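Local structure of AP205 bacteriophage COAT protein (5FS4) at residues Lys6-Ile18 with Ser21-Leu34. The protein forms the protein shell of a small single-stranded RNA bacteriophage, probably by assembling as dimers into the capsid that encloses the genome. The protein carries 2 engineered substitutions. Numbering follows the deposited sequence.
Sequences KPMQPITSTANKI and SDPTRLSTTFSASL
Two successive antiparallel hairpins of the coat-protein sheet meet here, with strand 17-22 shared between strands 5-14 and 28-38. In the first hairpin, Q9 and S21 form a hydrogen-bonded pair: Q9 N gives to S21 O and S21 N to Q9 O, both at 2.9 Å. In the second, I18 and A32 are paired the same way, and K17 faces S33 as a non-hydrogen-bonded pair, its CG 4.0 Å from S33 CB. L34 N to N16 O, 2.8 Å with an N-H...O angle of 166°, prolongs this pairing past K17.

M8 bridges both hairpins. With its chain bent at the thioether (chi3 75°), its CE lies 3.3 Å from T28 O and also touches S21 CA, while V127 of the second subunit packs on M8. At the turn 22-25, D22 OD1 accepts from both T24 N and T24 OG1, both from above the same face of the carboxylate plane, T24 N 51° out of it; the backbone bond makes this an Asx turn. K6 NZ donates to T24 OG1 at 2.9 Å and reaches D22 OD2 through a water. A second water links P7 O to D22 OD1, which ties the strand to the turn once more. K6 NZ and D22 OD2 are 4.7 Å apart, not in contact, so their opposite charges probably attract only at a distance. Such consecutive pairing, in strand order 1-2-3, is a β-meander, here at the side of the five-stranded antiparallel sheet where the second subunit bonds to the backbone of K6 and M8.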
loop_
_atom_site.group_PDB
_atom_site.type_symbol
_atom_site.label_atom_id
_atom_site.label_comp_id
_atom_site.label_asym_id
_atom_site.label_seq_id
_atom_site.Cartn_x
_atom_site.Cartn_y
_atom_site.Cartn_z
ATOM N N LYS B 6 -17.065 6.296 -5.568
ATOM C CA LYS B 6 -17.502 5.909 -6.915
ATOM C C LYS B 6 -17.079 4.502 -7.287
ATOM O O LYS B 6 -15.907 4.149 -7.061
ATOM C CB LYS B 6 -16.996 6.888 -7.963
ATOM C CG LYS B 6 -17.523 8.300 -7.826
ATOM C CD LYS B 6 -16.925 9.220 -8.864
ATOM C CE LYS B 6 -17.860 10.297 -9.362
ATOM N NZ LYS B 6 -17.155 11.203 -10.331
ATOM N N PRO B 7 -18.016 3.698 -7.830
ATOM C CA PRO B 7 -17.677 2.339 -8.210
ATOM C C PRO B 7 -16.817 2.322 -9.479
ATOM O O PRO B 7 -16.976 3.159 -10.366
ATOM C CB PRO B 7 -19.043 1.703 -8.437
ATOM C CG PRO B 7 -19.889 2.814 -8.907
ATOM C CD PRO B 7 -19.465 3.949 -8.020
ATOM N N MET B 8 -15.923 1.329 -9.571
ATOM C CA MET B 8 -14.999 1.184 -10.671
ATOM C C MET B 8 -15.366 -0.108 -11.363
ATOM O O MET B 8 -15.878 -0.986 -10.705
ATOM C CB MET B 8 -13.576 1.210 -10.106
ATOM C CG MET B 8 -13.189 2.554 -9.459
ATOM S SD MET B 8 -11.526 2.640 -8.738
ATOM C CE MET B 8 -10.827 2.739 -10.300
ATOM N N GLN B 9 -15.244 -0.170 -12.682
ATOM C CA GLN B 9 -15.613 -1.356 -13.496
ATOM C C GLN B 9 -14.366 -2.061 -14.099
ATOM O O GLN B 9 -13.413 -1.374 -14.498
ATOM C CB GLN B 9 -16.528 -0.957 -14.672
ATOM C CG GLN B 9 -17.850 -0.298 -14.276
ATOM C CD GLN B 9 -18.700 -1.145 -13.332
ATOM O OE1 GLN B 9 -18.607 -2.388 -13.341
ATOM N NE2 GLN B 9 -19.533 -0.478 -12.479
ATOM N N PRO B 10 -14.366 -3.436 -14.139
ATOM C CA PRO B 10 -13.289 -4.127 -14.836
ATOM C C PRO B 10 -13.268 -3.617 -16.285
ATOM O O PRO B 10 -14.338 -3.509 -16.874
ATOM C CB PRO B 10 -13.690 -5.602 -14.777
ATOM C CG PRO B 10 -14.787 -5.734 -13.769
ATOM C CD PRO B 10 -15.384 -4.356 -13.582
ATOM N N ILE B 11 -12.113 -3.188 -16.830
ATOM C CA ILE B 11 -12.005 -2.773 -18.273
ATOM C C ILE B 11 -11.183 -3.774 -19.078
ATOM O O ILE B 11 -11.442 -3.998 -20.262
ATOM C CB ILE B 11 -11.460 -1.312 -18.555
ATOM C CG1 ILE B 11 -10.260 -0.901 -17.672
ATOM C CG2 ILE B 11 -12.570 -0.271 -18.480
ATOM C CD1 ILE B 11 -8.942 -1.062 -18.416
ATOM N N THR B 12 -10.167 -4.342 -18.452
ATOM C CA THR B 12 -9.430 -5.475 -19.032
ATOM C C THR B 12 -9.446 -6.595 -17.965
ATOM O O THR B 12 -9.512 -6.323 -16.760
ATOM C CB THR B 12 -7.981 -5.116 -19.531
ATOM O OG1 THR B 12 -7.184 -4.512 -18.492
ATOM C CG2 THR B 12 -8.027 -4.188 -20.790
ATOM N N SER B 13 -9.409 -7.832 -18.444
ATOM C CA SER B 13 -9.598 -8.986 -17.628
ATOM C C SER B 13 -8.684 -10.062 -18.212
ATOM O O SER B 13 -8.383 -10.038 -19.407
ATOM C CB SER B 13 -11.067 -9.381 -17.720
ATOM O OG SER B 13 -11.392 -10.363 -16.786
ATOM N N THR B 14 -8.185 -10.948 -17.353
ATOM C CA THR B 14 -7.471 -12.197 -17.743
ATOM C C THR B 14 -7.731 -13.050 -16.495
ATOM O O THR B 14 -8.021 -12.448 -15.435
ATOM C CB THR B 14 -5.936 -11.957 -17.965
ATOM O OG1 THR B 14 -5.745 -11.010 -19.025
ATOM C CG2 THR B 14 -5.158 -13.243 -18.353
ATOM N N ALA B 15 -7.658 -14.385 -16.554
ATOM C CA ALA B 15 -7.629 -15.211 -15.280
ATOM C C ALA B 15 -6.701 -14.706 -14.129
ATOM O O ALA B 15 -6.915 -15.020 -12.936
ATOM C CB ALA B 15 -7.213 -16.611 -15.564
ATOM N N ASN B 16 -5.618 -14.017 -14.482
ATOM C CA ASN B 16 -4.657 -13.654 -13.478
ATOM C C ASN B 16 -4.572 -12.202 -13.214
ATOM O O ASN B 16 -3.946 -11.840 -12.262
ATOM C CB ASN B 16 -3.306 -14.270 -13.791
ATOM C CG ASN B 16 -3.337 -15.778 -13.655
ATOM O OD1 ASN B 16 -3.280 -16.509 -14.648
ATOM N ND2 ASN B 16 -3.471 -16.253 -12.417
ATOM N N LYS B 17 -5.262 -11.386 -13.999
ATOM C CA LYS B 17 -5.162 -9.921 -13.883
ATOM C C LYS B 17 -6.444 -9.222 -14.310
ATOM O O LYS B 17 -6.916 -9.403 -15.459
ATOM C CB LYS B 17 -4.028 -9.374 -14.724
ATOM C CG LYS B 17 -3.825 -7.923 -14.428
ATOM C CD LYS B 17 -2.643 -7.302 -15.154
ATOM C CE LYS B 17 -2.461 -5.904 -14.618
ATOM N NZ LYS B 17 -1.462 -5.160 -15.386
ATOM N N ILE B 18 -7.009 -8.451 -13.377
ATOM C CA ILE B 18 -8.089 -7.520 -13.702
ATOM C C ILE B 18 -7.643 -6.074 -13.488
ATOM O O ILE B 18 -7.007 -5.739 -12.487
ATOM C CB ILE B 18 -9.400 -7.801 -12.894
ATOM C CG1 ILE B 18 -9.896 -9.217 -13.219
ATOM C CG2 ILE B 18 -10.449 -6.769 -13.241
ATOM C CD1 ILE B 18 -10.970 -9.776 -12.283
ATOM N N SER B 21 -11.458 0.533 -13.662
ATOM C CA SER B 21 -11.287 1.971 -13.811
ATOM C C SER B 21 -12.610 2.696 -13.542
ATOM O O SER B 21 -13.684 2.134 -13.572
ATOM C CB SER B 21 -10.697 2.376 -15.155
ATOM O OG SER B 21 -11.649 2.152 -16.132
ATOM N N ASP B 22 -12.515 3.961 -13.298
ATOM C CA ASP B 22 -13.689 4.730 -12.909
ATOM C C ASP B 22 -14.326 5.208 -14.185
ATOM O O ASP B 22 -13.651 5.886 -14.970
ATOM C CB ASP B 22 -13.245 5.884 -12.070
ATOM C CG ASP B 22 -14.399 6.896 -11.726
ATOM O OD1 ASP B 22 -15.591 6.816 -12.197
ATOM O OD2 ASP B 22 -14.079 7.748 -10.938
ATOM N N PRO B 23 -15.592 4.835 -14.435
ATOM C CA PRO B 23 -16.073 5.223 -15.787
ATOM C C PRO B 23 -16.283 6.680 -16.027
ATOM O O PRO B 23 -16.395 7.085 -17.186
ATOM C CB PRO B 23 -17.427 4.529 -15.918
ATOM C CG PRO B 23 -17.694 3.805 -14.651
ATOM C CD PRO B 23 -16.550 3.971 -13.718
ATOM N N THR B 24 -16.302 7.444 -14.960
ATOM C CA THR B 24 -16.375 8.869 -15.043
ATOM C C THR B 24 -15.004 9.506 -15.050
ATOM O O THR B 24 -14.953 10.718 -15.150
ATOM C CB THR B 24 -17.216 9.455 -13.860
ATOM O OG1 THR B 24 -16.451 9.552 -12.620
ATOM C CG2 THR B 24 -18.457 8.611 -13.607
ATOM N N ARG B 25 -13.908 8.734 -14.846
ATOM C CA ARG B 25 -12.555 9.311 -14.829
ATOM C C ARG B 25 -11.609 8.153 -15.108
ATOM O O ARG B 25 -11.046 7.474 -14.178
ATOM C CB ARG B 25 -12.191 10.056 -13.517
ATOM C CG ARG B 25 -10.810 10.687 -13.532
ATOM C CD ARG B 25 -10.572 11.560 -12.298
ATOM N NE ARG B 25 -9.311 12.296 -12.337
ATOM C CZ ARG B 25 -9.168 13.529 -12.831
ATOM N NH1 ARG B 25 -10.210 14.166 -13.404
ATOM N NH2 ARG B 25 -7.976 14.125 -12.808
ATOM N N LEU B 26 -11.512 7.887 -16.408
ATOM C CA LEU B 26 -10.931 6.621 -16.875
ATOM C C LEU B 26 -9.486 6.466 -16.493
ATOM O O LEU B 26 -9.013 5.334 -16.394
ATOM C CB LEU B 26 -11.143 6.477 -18.354
ATOM C CG LEU B 26 -12.631 6.224 -18.686
ATOM C CD1 LEU B 26 -12.910 6.617 -20.128
ATOM C CD2 LEU B 26 -13.053 4.773 -18.367
ATOM N N SER B 27 -8.791 7.577 -16.216
ATOM C CA SER B 27 -7.395 7.532 -15.739
ATOM C C SER B 27 -7.226 7.046 -14.278
ATOM O O SER B 27 -6.118 6.772 -13.860
ATOM C CB SER B 27 -6.720 8.910 -15.872
ATOM O OG SER B 27 -7.348 9.922 -15.125
ATOM N N THR B 28 -8.308 6.986 -13.502
ATOM C CA THR B 28 -8.288 6.322 -12.180
ATOM C C THR B 28 -8.380 4.790 -12.330
ATOM O O THR B 28 -9.379 4.252 -12.866
ATOM C CB THR B 28 -9.407 6.835 -11.277
ATOM O OG1 THR B 28 -9.259 8.237 -11.200
ATOM C CG2 THR B 28 -9.233 6.317 -9.845
ATOM N N THR B 29 -7.315 4.083 -11.928
ATOM C CA THR B 29 -7.297 2.628 -12.141
ATOM C C THR B 29 -6.901 1.938 -10.847
ATOM O O THR B 29 -6.229 2.518 -10.013
ATOM C CB THR B 29 -6.348 2.164 -13.280
ATOM O OG1 THR B 29 -5.008 2.602 -13.018
ATOM C CG2 THR B 29 -6.754 2.717 -14.552
ATOM N N PHE B 30 -7.414 0.733 -10.669
ATOM C CA PHE B 30 -6.955 -0.183 -9.631
ATOM C C PHE B 30 -6.782 -1.519 -10.324
ATOM O O PHE B 30 -7.762 -2.035 -10.870
ATOM C CB PHE B 30 -7.975 -0.343 -8.518
ATOM C CG PHE B 30 -7.540 -1.327 -7.481
ATOM C CD1 PHE B 30 -6.482 -0.980 -6.622
ATOM C CD2 PHE B 30 -8.113 -2.618 -7.430
ATOM C CE1 PHE B 30 -6.032 -1.855 -5.653
ATOM C CE2 PHE B 30 -7.629 -3.526 -6.466
ATOM C CZ PHE B 30 -6.618 -3.122 -5.594
ATOM N N SER B 31 -5.583 -2.108 -10.249
ATOM C CA SER B 31 -5.366 -3.399 -10.888
ATOM C C SER B 31 -4.914 -4.448 -9.889
ATOM O O SER B 31 -4.210 -4.155 -8.947
ATOM C CB SER B 31 -4.393 -3.213 -12.033
ATOM O OG SER B 31 -3.099 -3.107 -11.529
ATOM N N ALA B 32 -5.318 -5.696 -10.108
ATOM C CA ALA B 32 -4.922 -6.820 -9.228
ATOM C C ALA B 32 -4.355 -7.933 -10.137
ATOM O O ALA B 32 -5.022 -8.364 -11.087
ATOM C CB ALA B 32 -6.155 -7.308 -8.409
ATOM N N SER B 33 -3.122 -8.346 -9.884
ATOM C CA SER B 33 -2.456 -9.324 -10.736
ATOM C C SER B 33 -1.928 -10.407 -9.799
ATOM O O SER B 33 -1.158 -10.099 -8.892
ATOM C CB SER B 33 -1.294 -8.661 -11.430
ATOM O OG SER B 33 -0.642 -9.637 -12.233
ATOM N N LEU B 34 -2.326 -11.648 -9.994
ATOM C CA LEU B 34 -1.967 -12.713 -9.036
ATOM C C LEU B 34 -1.182 -13.870 -9.693
ATOM O O LEU B 34 -1.551 -14.328 -10.770
ATOM C CB LEU B 34 -3.231 -13.325 -8.454
ATOM C CG LEU B 34 -4.364 -12.429 -7.934
ATOM C CD1 LEU B 34 -5.418 -13.280 -7.298
ATOM C CD2 LEU B 34 -3.798 -11.458 -6.908
HETATM O O HOH W 1 -14.323 10.886 -10.378
HETATM O O HOH W 2 -17.772 5.739 -11.109
#